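Local coordinates for protein SidF, inhibitor of growth family, member 3 (Legionella pneumophila subsp. pneumophila, PDB 4FYE) that acts as a phosphoinositide phosphatase, probably removing the 3-phosphate of phosphatidylinositol 3,4,5-trisphosphate, at residues 271-279 and 372-380; 439-450 and 546-557. The protein carries 1 engineered substitution. All blocks are in the same frame, centred on the assembly; numbering follows the deposited sequence.

Contact 1: 271-279 and 372-380; sequences GARMPYSDF and NQKEQFEYV
The guanidinium of Arg273, held through NH2 by a salt bridge to Glu356 and through NH1 by a hydrogen bond to Gln298, also takes Val380 over one of its faces. The methyl CG1 of Val380 comes within 3.8 Å of Arg273 NE, while CG2 rests on the arginine's CB and CD; the two methyls lie along the bent arginine chain, the side chains crossing at about a right angle. Met274 has CG wedged between its backbone N and carbonyl carbon (chi1 53°), and its sulfur makes an oblique Met-aromatic contact with Tyr379, SD lying 5.2 Å from the ring centroid. The loop 271-279 connects the outermost strand 260-268 to helix 284-311 and packs on the first two turns of helix 373-387. The backbone of Ala272 bonds to Lys647, just past strand 641-645. The side chain of Gln376 lies about 6 Å from a bound phosphate ion, probably from the crystallisation liquor, which may mark a pocket. Phe279 closes the other end. The Asn372 amide stacks over one face of this ring, their planes 17° apart, and Glu375 CB stands 3.7 Å from Phe279 CZ. Tyr379 OH reaches the phenyl edge, 3.5 Å from Phe279 CZ.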
loop_
_atom_site.group_PDB
_atom_site.type_symbol
_atom_site.label_atom_id
_atom_site.label_comp_id
_atom_site.label_asym_id
_atom_site.label_seq_id
_atom_site.Cartn_x
_atom_site.Cartn_y
_atom_site.Cartn_z
ATOM N N GLY A 271 -6.005 -0.800 3.309
ATOM C CA GLY A 271 -7.028 -1.344 2.450
ATOM C C GLY A 271 -8.164 -0.406 2.735
ATOM O O GLY A 271 -7.914 0.699 3.188
ATOM N N ALA A 272 -9.394 -0.778 2.439
ATOM C CA ALA A 272 -10.456 0.181 2.634
ATOM C C ALA A 272 -10.404 0.651 4.079
ATOM O O ALA A 272 -10.221 -0.134 5.007
ATOM C CB ALA A 272 -11.798 -0.443 2.322
ATOM N N ARG A 273 -10.554 1.957 4.246
ATOM C CA ARG A 273 -10.438 2.615 5.532
ATOM C C ARG A 273 -11.765 2.483 6.199
ATOM O O ARG A 273 -11.980 2.969 7.298
ATOM C CB ARG A 273 -10.164 4.094 5.337
ATOM C CG ARG A 273 -8.707 4.447 5.186
ATOM C CD ARG A 273 -8.555 5.650 4.290
ATOM N NE ARG A 273 -7.588 5.387 3.247
ATOM C CZ ARG A 273 -6.528 6.139 3.021
ATOM N NH1 ARG A 273 -6.306 7.205 3.764
ATOM N NH2 ARG A 273 -5.693 5.825 2.052
ATOM N N MET A 274 -12.683 1.860 5.489
ATOM C CA MET A 274 -14.009 1.811 5.932
ATOM C C MET A 274 -14.402 0.402 5.999
ATOM O O MET A 274 -13.982 -0.390 5.179
ATOM C CB MET A 274 -14.861 2.535 4.960
ATOM C CG MET A 274 -14.666 2.051 3.571
ATOM S SD MET A 274 -16.253 2.436 2.824
ATOM C CE MET A 274 -15.804 4.088 2.322
ATOM N N PRO A 275 -15.217 0.074 6.999
ATOM C CA PRO A 275 -15.672 -1.294 7.093
ATOM C C PRO A 275 -16.760 -1.561 6.038
ATOM O O PRO A 275 -17.965 -1.386 6.265
ATOM C CB PRO A 275 -16.186 -1.395 8.534
ATOM C CG PRO A 275 -16.258 0.016 9.070
ATOM C CD PRO A 275 -15.872 0.962 7.979
ATOM N N TYR A 276 -16.282 -1.945 4.874
ATOM C CA TYR A 276 -17.070 -2.416 3.739
ATOM C C TYR A 276 -18.305 -3.300 4.028
ATOM O O TYR A 276 -19.407 -2.995 3.572
ATOM C CB TYR A 276 -16.133 -3.177 2.777
ATOM C CG TYR A 276 -15.113 -4.170 3.400
ATOM C CD1 TYR A 276 -15.077 -4.465 4.788
ATOM C CD2 TYR A 276 -14.197 -4.828 2.578
ATOM C CE1 TYR A 276 -14.147 -5.363 5.313
ATOM C CE2 TYR A 276 -13.270 -5.721 3.088
ATOM C CZ TYR A 276 -13.247 -5.988 4.443
ATOM O OH TYR A 276 -12.313 -6.883 4.894
ATOM N N SER A 277 -18.093 -4.361 4.797
ATOM C CA SER A 277 -19.077 -5.418 4.999
ATOM C C SER A 277 -20.361 -4.925 5.647
ATOM O O SER A 277 -21.454 -5.365 5.313
ATOM C CB SER A 277 -18.470 -6.530 5.848
ATOM O OG SER A 277 -17.804 -5.994 6.976
ATOM N N ASP A 278 -20.217 -4.001 6.578
ATOM C CA ASP A 278 -21.339 -3.519 7.358
ATOM C C ASP A 278 -22.333 -2.811 6.447
ATOM O O ASP A 278 -23.475 -2.573 6.822
ATOM C CB ASP A 278 -20.849 -2.593 8.470
ATOM C CG ASP A 278 -19.939 -3.300 9.457
ATOM O OD1 ASP A 278 -20.441 -3.780 10.492
ATOM O OD2 ASP A 278 -18.724 -3.383 9.198
ATOM N N PHE A 279 -21.876 -2.477 5.247
ATOM C CA PHE A 279 -22.599 -1.634 4.299
ATOM C C PHE A 279 -23.962 -2.111 3.789
ATOM O O PHE A 279 -24.845 -1.298 3.548
ATOM C CB PHE A 279 -21.706 -1.337 3.100
ATOM C CG PHE A 279 -21.550 0.119 2.819
ATOM C CD1 PHE A 279 -22.645 0.889 2.496
ATOM C CD2 PHE A 279 -20.310 0.720 2.889
ATOM C CE1 PHE A 279 -22.509 2.235 2.240
ATOM C CE2 PHE A 279 -20.167 2.066 2.636
ATOM C CZ PHE A 279 -21.269 2.825 2.310
ATOM N N ASN A 372 -19.370 -1.899 -3.289
ATOM C CA ASN A 372 -19.251 -0.589 -2.658
ATOM C C ASN A 372 -17.965 0.176 -3.038
ATOM O O ASN A 372 -17.381 0.957 -2.256
ATOM C CB ASN A 372 -19.452 -0.703 -1.133
ATOM C CG ASN A 372 -20.786 -1.349 -0.779
ATOM O OD1 ASN A 372 -21.832 -0.694 -0.798
ATOM N ND2 ASN A 372 -20.766 -2.653 -0.527
ATOM N N GLN A 373 -17.558 -0.042 -4.281
ATOM C CA GLN A 373 -16.442 0.636 -4.837
ATOM C C GLN A 373 -16.735 2.120 -4.961
ATOM O O GLN A 373 -15.822 2.948 -4.844
ATOM C CB GLN A 373 -16.026 0.005 -6.152
ATOM C CG GLN A 373 -15.218 -1.277 -5.976
ATOM C CD GLN A 373 -14.930 -2.004 -7.287
ATOM O OE1 GLN A 373 -15.825 -2.631 -7.884
ATOM N NE2 GLN A 373 -13.697 -1.905 -7.757
ATOM N N LYS A 374 -17.990 2.487 -5.063
ATOM C CA LYS A 374 -18.305 3.901 -5.189
ATOM C C LYS A 374 -18.045 4.629 -3.871
ATOM O O LYS A 374 -17.413 5.696 -3.868
ATOM C CB LYS A 374 -19.704 4.164 -5.801
ATOM C CG LYS A 374 -20.208 5.612 -5.674
ATOM C CD LYS A 374 -20.790 6.174 -6.966
ATOM C CE LYS A 374 -22.175 6.825 -6.826
ATOM N NZ LYS A 374 -22.281 8.116 -6.065
ATOM N N GLU A 375 -18.472 4.032 -2.758
ATOM C CA GLU A 375 -18.186 4.632 -1.432
ATOM C C GLU A 375 -16.704 4.602 -1.110
ATOM O O GLU A 375 -16.158 5.569 -0.575
ATOM C CB GLU A 375 -18.989 3.961 -0.322
ATOM C CG GLU A 375 -20.478 4.302 -0.384
ATOM C CD GLU A 375 -21.232 3.571 -1.531
ATOM O OE1 GLU A 375 -21.057 2.341 -1.769
ATOM O OE2 GLU A 375 -22.037 4.248 -2.196
ATOM N N GLN A 376 -16.033 3.522 -1.481
ATOM C CA GLN A 376 -14.583 3.401 -1.188
ATOM C C GLN A 376 -13.866 4.536 -1.810
ATOM O O GLN A 376 -12.819 4.975 -1.316
ATOM C CB GLN A 376 -13.983 2.114 -1.729
ATOM C CG GLN A 376 -14.562 0.871 -1.118
ATOM C CD GLN A 376 -13.958 -0.387 -1.728
ATOM O OE1 GLN A 376 -14.660 -1.370 -2.083
ATOM N NE2 GLN A 376 -12.664 -0.365 -1.864
ATOM N N PHE A 377 -14.448 5.052 -2.884
ATOM C CA PHE A 377 -13.887 6.231 -3.509
ATOM C C PHE A 377 -14.407 7.423 -2.741
ATOM O O PHE A 377 -13.644 8.210 -2.193
ATOM C CB PHE A 377 -14.225 6.315 -5.010
ATOM C CG PHE A 377 -14.082 7.699 -5.579
ATOM C CD1 PHE A 377 -12.834 8.268 -5.730
ATOM C CD2 PHE A 377 -15.195 8.439 -5.917
ATOM C CE1 PHE A 377 -12.682 9.540 -6.252
ATOM C CE2 PHE A 377 -15.062 9.740 -6.420
ATOM C CZ PHE A 377 -13.795 10.295 -6.597
ATOM N N GLU A 378 -15.719 7.520 -2.680
ATOM C CA GLU A 378 -16.355 8.736 -2.195
ATOM C C GLU A 378 -16.084 9.096 -0.724
ATOM O O GLU A 378 -15.754 10.246 -0.441
ATOM C CB GLU A 378 -17.832 8.747 -2.514
ATOM C CG GLU A 378 -18.129 9.755 -3.593
ATOM C CD GLU A 378 -19.549 9.656 -4.130
ATOM O OE1 GLU A 378 -20.531 9.810 -3.345
ATOM O OE2 GLU A 378 -19.682 9.450 -5.361
ATOM N N TYR A 379 -16.138 8.123 0.186
ATOM C CA TYR A 379 -15.948 8.403 1.605
ATOM C C TYR A 379 -14.516 8.758 1.955
ATOM O O TYR A 379 -14.260 9.539 2.884
ATOM C CB TYR A 379 -16.355 7.204 2.424
ATOM C CG TYR A 379 -17.838 6.936 2.457
ATOM C CD1 TYR A 379 -18.697 7.520 1.526
ATOM C CD2 TYR A 379 -18.392 6.109 3.421
ATOM C CE1 TYR A 379 -20.064 7.304 1.558
ATOM C CE2 TYR A 379 -19.743 5.840 3.405
ATOM C CZ TYR A 379 -20.550 6.458 2.481
ATOM O OH TYR A 379 -21.855 6.259 2.506
ATOM N N VAL A 380 -13.580 8.159 1.234
ATOM C CA VAL A 380 -12.193 8.279 1.613
ATOM C C VAL A 380 -11.761 9.619 1.080
ATOM O O VAL A 380 -11.187 10.442 1.819
ATOM C CB VAL A 380 -11.342 7.096 1.073
ATOM C CG1 VAL A 380 -9.871 7.450 1.086
ATOM C CG2 VAL A 380 -11.591 5.803 1.850
#

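Contact 2: 439-450 and 546-557; sequences NQNARFVNQMTD and IYELHNQIDALR
Asn446 fills the tight centre of this interface as a knob in a hole formed by His550, Ile553, Asp554 and Arg557, with both ends of its amide engaged. ND2 donates to His550 ND1 at 2.8 Å, a bond running close to the amide plane and tilted slightly from the imidazole, whose plane is only 21° from that of the amide. This use of ND1 as an acceptor would favour a neutral ring with its proton on NE2. OD1 of Asn446 receives Arg557 NH1 at 3.0 Å from above its carbonyl plane. The same guanidinium sends NH2 to Asp450 OD1 at 2.8 Å in a salt bridge, and Thr449 OG1 lies over its face. Arg443 lies across the face of His550, its CA 3.8 Å from the ring centroid.

Toward Asn439, Tyr547 and Asn551, all partly exposed, the interface comes nearer solvent. Here the extended chain of Arg443 brings CD to 3.4 Å from Tyr547 CE1, Asn439 CB makes a CH-pi contact over the Tyr547 ring, and Tyr547 OH donates at 2.9 Å to a lone pair of Gln440 OE1, which also accepts Arg443 NH1; Gln440 NE2 is tied to Met414 O. With axes 9.0 Å apart, helix 438-458 makes a steep 65° knob-into-hole crossing over the long helix 522-583, whereas coiled-coil partners run nearly parallel or antiparallel.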
loop_
_atom_site.group_PDB
_atom_site.type_symbol
_atom_site.label_atom_id
_atom_site.label_comp_id
_atom_site.label_asym_id
_atom_site.label_seq_id
_atom_site.Cartn_x
_atom_site.Cartn_y
_atom_site.Cartn_z
ATOM N N ASN A 439 -13.868 14.444 -12.121
ATOM C CA ASN A 439 -13.499 15.673 -11.395
ATOM C C ASN A 439 -12.236 15.545 -10.494
ATOM O O ASN A 439 -11.318 16.418 -10.537
ATOM C CB ASN A 439 -14.692 16.197 -10.565
ATOM C CG ASN A 439 -15.740 16.943 -11.432
ATOM O OD1 ASN A 439 -15.496 17.284 -12.602
ATOM N ND2 ASN A 439 -16.911 17.194 -10.852
ATOM N N GLN A 440 -12.188 14.475 -9.682
ATOM C CA GLN A 440 -11.165 14.384 -8.641
ATOM C C GLN A 440 -9.850 14.125 -9.319
ATOM O O GLN A 440 -8.819 14.632 -8.903
ATOM C CB GLN A 440 -11.519 13.318 -7.622
ATOM C CG GLN A 440 -10.490 13.084 -6.509
ATOM C CD GLN A 440 -9.919 14.358 -5.899
ATOM O OE1 GLN A 440 -10.600 15.392 -5.756
ATOM N NE2 GLN A 440 -8.656 14.299 -5.579
ATOM N N ASN A 441 -9.904 13.438 -10.448
ATOM C CA ASN A 441 -8.690 13.050 -11.144
ATOM C C ASN A 441 -8.035 14.228 -11.865
ATOM O O ASN A 441 -6.798 14.459 -11.747
ATOM C CB ASN A 441 -8.957 11.845 -12.062
ATOM C CG ASN A 441 -9.042 10.536 -11.285
ATOM O OD1 ASN A 441 -8.581 10.443 -10.145
ATOM N ND2 ASN A 441 -9.648 9.517 -11.895
ATOM N N ALA A 442 -8.858 15.019 -12.533
ATOM C CA ALA A 442 -8.392 16.332 -13.004
ATOM C C ALA A 442 -7.897 17.318 -11.865
ATOM O O ALA A 442 -6.811 17.913 -11.963
ATOM C CB ALA A 442 -9.426 16.989 -13.923
ATOM N N ARG A 443 -8.657 17.493 -10.790
ATOM C CA ARG A 443 -8.122 18.187 -9.624
ATOM C C ARG A 443 -6.715 17.656 -9.243
ATOM O O ARG A 443 -5.727 18.430 -9.207
ATOM C CB ARG A 443 -9.081 17.987 -8.469
ATOM C CG ARG A 443 -8.654 18.607 -7.132
ATOM C CD ARG A 443 -9.910 18.928 -6.335
ATOM N NE ARG A 443 -9.588 19.441 -5.026
ATOM C CZ ARG A 443 -9.393 18.692 -3.948
ATOM N NH1 ARG A 443 -9.534 17.379 -4.021
ATOM N NH2 ARG A 443 -9.108 19.285 -2.782
ATOM N N PHE A 444 -6.633 16.341 -8.986
ATOM C CA PHE A 444 -5.369 15.674 -8.620
ATOM C C PHE A 444 -4.269 15.987 -9.638
ATOM O O PHE A 444 -3.161 16.375 -9.279
ATOM C CB PHE A 444 -5.618 14.164 -8.517
ATOM C CG PHE A 444 -4.378 13.344 -8.256
ATOM C CD1 PHE A 444 -3.929 13.130 -6.966
ATOM C CD2 PHE A 444 -3.676 12.773 -9.319
ATOM C CE1 PHE A 444 -2.797 12.359 -6.729
ATOM C CE2 PHE A 444 -2.570 12.000 -9.097
ATOM C CZ PHE A 444 -2.118 11.792 -7.793
ATOM N N VAL A 445 -4.572 15.890 -10.920
ATOM C CA VAL A 445 -3.546 16.179 -11.883
ATOM C C VAL A 445 -3.057 17.612 -11.702
ATOM O O VAL A 445 -1.837 17.873 -11.628
ATOM C CB VAL A 445 -3.985 15.829 -13.324
ATOM C CG1 VAL A 445 -3.052 16.460 -14.352
ATOM C CG2 VAL A 445 -3.997 14.308 -13.518
ATOM N N ASN A 446 -3.984 18.559 -11.577
ATOM C CA ASN A 446 -3.575 19.971 -11.375
ATOM C C ASN A 446 -2.708 20.132 -10.098
ATOM O O ASN A 446 -1.666 20.801 -10.096
ATOM C CB ASN A 446 -4.792 20.863 -11.248
ATOM C CG ASN A 446 -5.514 21.060 -12.534
ATOM O OD1 ASN A 446 -4.913 21.049 -13.625
ATOM N ND2 ASN A 446 -6.837 21.277 -12.429
ATOM N N GLN A 447 -3.135 19.505 -9.017
ATOM C CA GLN A 447 -2.388 19.660 -7.761
ATOM C C GLN A 447 -0.954 19.216 -7.924
ATOM O O GLN A 447 -0.037 19.951 -7.594
ATOM C CB GLN A 447 -3.019 18.837 -6.671
ATOM C CG GLN A 447 -4.455 19.224 -6.411
ATOM C CD GLN A 447 -5.108 18.364 -5.344
ATOM O OE1 GLN A 447 -5.112 17.138 -5.413
ATOM N NE2 GLN A 447 -5.657 19.019 -4.341
ATOM N N MET A 448 -0.781 18.023 -8.482
ATOM C CA MET A 448 0.518 17.364 -8.563
ATOM C C MET A 448 1.343 18.117 -9.557
ATOM O O MET A 448 2.547 18.245 -9.413
ATOM C CB MET A 448 0.361 15.890 -9.040
ATOM C CG MET A 448 -0.356 14.967 -8.052
ATOM S SD MET A 448 0.628 14.760 -6.549
ATOM C CE MET A 448 1.892 13.579 -7.076
ATOM N N THR A 449 0.709 18.611 -10.597
ATOM C CA THR A 449 1.477 19.393 -11.500
ATOM C C THR A 449 1.899 20.741 -10.864
ATOM O O THR A 449 3.063 21.118 -10.966
ATOM C CB THR A 449 0.901 19.464 -12.956
ATOM O OG1 THR A 449 0.970 20.806 -13.417
ATOM C CG2 THR A 449 -0.535 18.978 -13.099
ATOM N N ASP A 450 0.999 21.443 -10.176
ATOM C CA ASP A 450 1.391 22.681 -9.425
ATOM C C ASP A 450 2.547 22.396 -8.406
ATOM O O ASP A 450 3.550 23.129 -8.378
ATOM C CB ASP A 450 0.155 23.387 -8.782
ATOM C CG ASP A 450 -0.834 24.040 -9.862
ATOM O OD1 ASP A 450 -0.385 24.895 -10.668
ATOM O OD2 ASP A 450 -2.068 23.740 -9.904
ATOM N N ILE A 546 -15.176 24.688 -6.887
ATOM C CA ILE A 546 -13.737 24.363 -6.945
ATOM C C ILE A 546 -13.417 23.386 -8.081
ATOM O O ILE A 546 -12.500 23.617 -8.889
ATOM C CB ILE A 546 -13.266 23.802 -5.594
ATOM C CG1 ILE A 546 -13.294 24.922 -4.557
ATOM C CG2 ILE A 546 -11.862 23.209 -5.693
ATOM C CD1 ILE A 546 -13.060 24.498 -3.128
ATOM N N TYR A 547 -14.183 22.302 -8.161
ATOM C CA TYR A 547 -14.058 21.418 -9.297
ATOM C C TYR A 547 -14.225 22.171 -10.627
ATOM O O TYR A 547 -13.410 21.988 -11.553
ATOM C CB TYR A 547 -15.065 20.278 -9.183
ATOM C CG TYR A 547 -14.645 19.209 -8.214
ATOM C CD1 TYR A 547 -13.342 18.729 -8.219
ATOM C CD2 TYR A 547 -15.558 18.648 -7.306
ATOM C CE1 TYR A 547 -12.946 17.730 -7.337
ATOM C CE2 TYR A 547 -15.180 17.639 -6.418
ATOM C CZ TYR A 547 -13.869 17.179 -6.433
ATOM O OH TYR A 547 -13.433 16.176 -5.547
ATOM N N GLU A 548 -15.251 23.041 -10.691
ATOM C CA GLU A 548 -15.622 23.765 -11.924
ATOM C C GLU A 548 -14.393 24.520 -12.394
ATOM O O GLU A 548 -14.102 24.588 -13.591
ATOM C CB GLU A 548 -16.784 24.757 -11.685
ATOM C CG GLU A 548 -18.209 24.211 -11.834
ATOM C CD GLU A 548 -18.889 24.594 -13.159
ATOM O OE1 GLU A 548 -19.322 25.770 -13.317
ATOM O OE2 GLU A 548 -19.022 23.706 -14.041
ATOM N N LEU A 549 -13.657 25.054 -11.421
ATOM C CA LEU A 549 -12.452 25.833 -11.695
ATOM C C LEU A 549 -11.310 24.939 -12.183
ATOM O O LEU A 549 -10.646 25.260 -13.202
ATOM C CB LEU A 549 -12.066 26.635 -10.456
ATOM C CG LEU A 549 -13.035 27.791 -10.168
ATOM C CD1 LEU A 549 -12.703 28.521 -8.862
ATOM C CD2 LEU A 549 -13.077 28.763 -11.342
ATOM N N HIS A 550 -11.107 23.811 -11.475
ATOM C CA HIS A 550 -10.151 22.816 -11.909
ATOM C C HIS A 550 -10.442 22.422 -13.326
ATOM O O HIS A 550 -9.531 22.367 -14.157
ATOM C CB HIS A 550 -10.099 21.576 -10.992
ATOM C CG HIS A 550 -9.164 21.737 -9.788
ATOM N ND1 HIS A 550 -7.843 21.974 -9.911
ATOM C CD2 HIS A 550 -9.414 21.707 -8.420
ATOM C CE1 HIS A 550 -7.273 22.116 -8.693
ATOM N NE2 HIS A 550 -8.235 21.946 -7.781
ATOM N N ASN A 551 -11.710 22.183 -13.636
ATOM C CA ASN A 551 -12.045 21.729 -14.987
ATOM C C ASN A 551 -11.645 22.771 -16.031
ATOM O O ASN A 551 -11.214 22.429 -17.121
ATOM C CB ASN A 551 -13.517 21.292 -15.093
ATOM C CG ASN A 551 -13.782 19.990 -14.318
ATOM O OD1 ASN A 551 -14.862 19.767 -13.754
ATOM N ND2 ASN A 551 -12.776 19.126 -14.273
ATOM N N GLN A 552 -11.710 24.041 -15.673
ATOM C CA GLN A 552 -11.252 25.062 -16.614
ATOM C C GLN A 552 -9.723 25.049 -16.753
ATOM O O GLN A 552 -9.178 25.292 -17.840
ATOM C CB GLN A 552 -11.738 26.455 -16.203
ATOM C CG GLN A 552 -13.239 26.683 -16.332
ATOM C CD GLN A 552 -13.636 27.987 -15.655
ATOM O OE1 GLN A 552 -13.288 29.082 -16.125
ATOM N NE2 GLN A 552 -14.335 27.873 -14.523
ATOM N N ILE A 553 -9.029 24.756 -15.657
ATOM C CA ILE A 553 -7.570 24.667 -15.736
ATOM C C ILE A 553 -7.123 23.490 -16.622
ATOM O O ILE A 553 -6.232 23.618 -17.475
ATOM C CB ILE A 553 -6.949 24.622 -14.335
ATOM C CG1 ILE A 553 -7.183 25.985 -13.676
ATOM C CG2 ILE A 553 -5.475 24.212 -14.399
ATOM C CD1 ILE A 553 -6.713 26.137 -12.245
ATOM N N ASP A 554 -7.787 22.362 -16.428
ATOM C CA ASP A 554 -7.573 21.157 -17.209
ATOM C C ASP A 554 -7.586 21.413 -18.723
ATOM O O ASP A 554 -6.619 21.099 -19.426
ATOM C CB ASP A 554 -8.686 20.170 -16.854
ATOM C CG ASP A 554 -8.222 18.747 -16.875
ATOM O OD1 ASP A 554 -8.990 17.913 -17.383
ATOM O OD2 ASP A 554 -7.098 18.470 -16.385
ATOM N N ALA A 555 -8.690 21.999 -19.197
ATOM C CA ALA A 555 -8.864 22.413 -20.600
ATOM C C ALA A 555 -7.630 23.084 -21.188
ATOM O O ALA A 555 -7.157 22.710 -22.270
ATOM C CB ALA A 555 -10.055 23.358 -20.722
ATOM N N LEU A 556 -7.122 24.070 -20.456
ATOM C CA LEU A 556 -5.967 24.831 -20.889
ATOM C C LEU A 556 -4.670 24.040 -20.783
ATOM O O LEU A 556 -3.788 24.163 -21.631
ATOM C CB LEU A 556 -5.860 26.128 -20.097
ATOM C CG LEU A 556 -6.922 27.175 -20.479
ATOM C CD1 LEU A 556 -6.929 28.239 -19.399
ATOM C CD2 LEU A 556 -6.730 27.794 -21.870
ATOM N N ARG A 557 -4.542 23.206 -19.768
ATOM C CA ARG A 557 -3.352 22.367 -19.733
ATOM C C ARG A 557 -3.380 21.422 -20.928
ATOM O O ARG A 557 -2.365 21.202 -21.607
ATOM C CB ARG A 557 -3.196 21.664 -18.384
ATOM C CG ARG A 557 -2.247 22.434 -17.438
ATOM C CD ARG A 557 -2.748 22.597 -15.998
ATOM N NE ARG A 557 -1.707 23.203 -15.170
ATOM C CZ ARG A 557 -1.802 23.510 -13.877
ATOM N NH1 ARG A 557 -2.903 23.286 -13.187
ATOM N NH2 ARG A 557 -0.769 24.059 -13.264
#

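From the N terminus, contact 1 comes first, fastening the loop after strand 260-268 to helix 373-387 and closing 92 residues that include helices 284-311, 315-320 and 335-349 and strand 353-360. Contact 2 opens only after it has closed, so the two follow in series, neither nested nor crossed. The second closure spans 95 mostly helical residues, through helices 467-476 and 482-514, and fastens the long helix 522-583 to helix 438-458. Their centres are about 25 Å apart, yet they meet directly: Phe377 CZ lies 3.9 Å from Gln440 CB. Strand 402-416 joins them further, since Phe377 packs on Met414, whose carbonyl receives Gln440, and helix 373-387 adds a salt bridge from Asp385 to Arg443.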